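Local coordinates for Lin2722 protein (PDB 3DS8) that is of unknown function but belongs to the alpha/beta hydrolase clan and is probably a serine hydrolase, at residues A[233-236]-A[237-241]. Numbering follows the deposited sequence.
Sequences EKTY and WFLEK
Lys234 and Trp237, three residues apart on the last turns of helix 229-240, run side by side and illustrate how a lysine can lay itself along an indole one turn further on. From CB, the Lys234 chain puts CG anti to the backbone N (chi1 -164°), and a bend at the next torsion (chi2 76°) swings the rest of the chain alongside its neighbour. Lys234 CD then comes to 4.1 Å from Trp237 CE3. Lys234 CE packs closer, 3.7 Å from Trp237 CZ3, and NZ ends over the face of the six-membered ring, displaced toward its rim. There it forms a cation-pi interaction, with Lys234 NZ 4.2 Å from the centroid of the Trp237 benzo ring. Lys234 O lies in the plane of the same indole, at its edge, while accepting the hydrogen bond from Phe238 N.

On another side of the helix the aromatic ring belongs to the first residue of the pair. Glu240 CB sits over the face of the Tyr236 phenol, 4.0 Å from its centroid, as a CH-pi contact, and Glu240 CG follows at 3.6 Å from Tyr236 CE1. Lys241 reaches the far end of the phenol, its CE 3.5 Å from Tyr236 OH. Glu240 OE2 leads away from the ring to a salt bridge with Arg59.

Along this stretch, regular i to i+4 backbone bonds hold the spacing, among them Glu240 N to Tyr236 O at 2.8 Å. The buried side carries Thr235, Phe238 and Leu239: they rest on strand 123-130, with Thr235 and Phe238 also meeting strand 173-180, while Tyr236 stacks on Tyr30 of helix 20-30. Helix 229-240 thus packs against the sheet at strands 95-101, 123-130 and 173-180, as the crossover between strands 209-216 and 248-250.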
loop_
_atom_site.group_PDB
_atom_site.type_symbol
_atom_site.label_atom_id
_atom_site.label_comp_id
_atom_site.label_asym_id
_atom_site.label_seq_id
_atom_site.Cartn_x
_atom_site.Cartn_y
_atom_site.Cartn_z
ATOM N N GLU A 233 1.083 -11.533 8.648
ATOM C CA GLU A 233 -0.107 -11.884 9.457
ATOM C C GLU A 233 -1.120 -10.732 9.468
ATOM O O GLU A 233 -2.324 -10.953 9.274
ATOM C CB GLU A 233 0.293 -12.243 10.881
ATOM C CG GLU A 233 1.148 -13.476 10.975
ATOM C CD GLU A 233 2.124 -13.454 12.184
ATOM O OE1 GLU A 233 1.837 -12.777 13.206
ATOM O OE2 GLU A 233 3.169 -14.126 12.092
ATOM N N LYS A 234 -0.635 -9.507 9.675
ATOM C CA LYS A 234 -1.561 -8.365 9.771
ATOM C C LYS A 234 -2.226 -8.084 8.411
ATOM O O LYS A 234 -3.414 -7.758 8.343
ATOM C CB LYS A 234 -0.839 -7.155 10.345
ATOM C CG LYS A 234 -1.785 -6.066 10.833
ATOM C CD LYS A 234 -2.449 -6.378 12.139
ATOM C CE LYS A 234 -3.451 -5.283 12.528
ATOM N NZ LYS A 234 -4.237 -5.591 13.772
ATOM N N THR A 235 -1.436 -8.222 7.341
ATOM C CA THR A 235 -1.898 -8.026 6.001
ATOM C C THR A 235 -2.955 -9.078 5.644
ATOM O O THR A 235 -4.015 -8.760 5.110
ATOM C CB THR A 235 -0.702 -7.989 4.990
ATOM O OG1 THR A 235 0.123 -6.852 5.284
ATOM C CG2 THR A 235 -1.192 -7.835 3.576
ATOM N N TYR A 236 -2.658 -10.353 5.906
ATOM C CA TYR A 236 -3.668 -11.384 5.715
ATOM C C TYR A 236 -4.944 -11.040 6.449
ATOM O O TYR A 236 -6.034 -11.097 5.861
ATOM C CB TYR A 236 -3.157 -12.748 6.180
ATOM C CG TYR A 236 -4.252 -13.774 6.241
ATOM C CD1 TYR A 236 -4.744 -14.406 5.048
ATOM C CD2 TYR A 236 -4.838 -14.102 7.453
ATOM C CE1 TYR A 236 -5.725 -15.315 5.101
ATOM C CE2 TYR A 236 -5.866 -15.007 7.513
ATOM C CZ TYR A 236 -6.308 -15.612 6.337
ATOM O OH TYR A 236 -7.297 -16.556 6.414
ATOM N N TRP A 237 -4.818 -10.712 7.740
ATOM C CA TRP A 237 -5.984 -10.353 8.552
ATOM C C TRP A 237 -6.781 -9.240 7.903
ATOM O O TRP A 237 -7.991 -9.328 7.817
ATOM C CB TRP A 237 -5.560 -9.937 9.967
ATOM C CG TRP A 237 -6.674 -9.326 10.744
ATOM C CD1 TRP A 237 -7.647 -9.972 11.384
ATOM C CD2 TRP A 237 -6.900 -7.945 10.946
ATOM N NE1 TRP A 237 -8.514 -9.080 11.967
ATOM C CE2 TRP A 237 -8.072 -7.826 11.718
ATOM C CE3 TRP A 237 -6.232 -6.787 10.557
ATOM C CZ2 TRP A 237 -8.589 -6.612 12.086
ATOM C CZ3 TRP A 237 -6.757 -5.586 10.938
ATOM C CH2 TRP A 237 -7.913 -5.520 11.714
ATOM N N PHE A 238 -6.092 -8.176 7.459
ATOM C CA PHE A 238 -6.797 -7.039 6.891
ATOM C C PHE A 238 -7.482 -7.403 5.575
ATOM O O PHE A 238 -8.624 -7.011 5.308
ATOM C CB PHE A 238 -5.800 -5.921 6.676
ATOM C CG PHE A 238 -6.414 -4.592 6.402
ATOM C CD1 PHE A 238 -7.142 -3.938 7.394
ATOM C CD2 PHE A 238 -6.239 -3.970 5.170
ATOM C CE1 PHE A 238 -7.632 -2.636 7.166
ATOM C CE2 PHE A 238 -6.724 -2.706 4.934
ATOM C CZ PHE A 238 -7.414 -2.039 5.927
ATOM N N LEU A 239 -6.811 -8.225 4.772
ATOM C CA LEU A 239 -7.338 -8.604 3.458
ATOM C C LEU A 239 -8.424 -9.645 3.526
ATOM O O LEU A 239 -9.321 -9.630 2.693
ATOM C CB LEU A 239 -6.215 -9.100 2.520
ATOM C CG LEU A 239 -5.113 -8.137 2.083
ATOM C CD1 LEU A 239 -4.003 -8.912 1.306
ATOM C CD2 LEU A 239 -5.705 -6.968 1.261
ATOM N N GLU A 240 -8.357 -10.557 4.490
ATOM C CA GLU A 240 -9.229 -11.714 4.451
ATOM C C GLU A 240 -10.191 -11.837 5.617
ATOM O O GLU A 240 -11.142 -12.571 5.497
ATOM C CB GLU A 240 -8.388 -12.987 4.322
ATOM C CG GLU A 240 -7.571 -13.044 3.022
ATOM C CD GLU A 240 -8.382 -12.920 1.750
ATOM O OE1 GLU A 240 -9.525 -13.391 1.731
ATOM O OE2 GLU A 240 -7.829 -12.349 0.771
ATOM N N LYS A 241 -9.933 -11.161 6.726
ATOM C CA LYS A 241 -10.729 -11.323 7.969
ATOM C C LYS A 241 -11.428 -10.046 8.384
ATOM O O LYS A 241 -12.598 -10.091 8.813
ATOM C CB LYS A 241 -9.844 -11.828 9.108
ATOM C CG LYS A 241 -9.240 -13.184 8.848
ATOM C CD LYS A 241 -10.308 -14.216 8.660
ATOM C CE LYS A 241 -9.783 -15.639 8.667
ATOM N NZ LYS A 241 -10.882 -16.598 8.825
#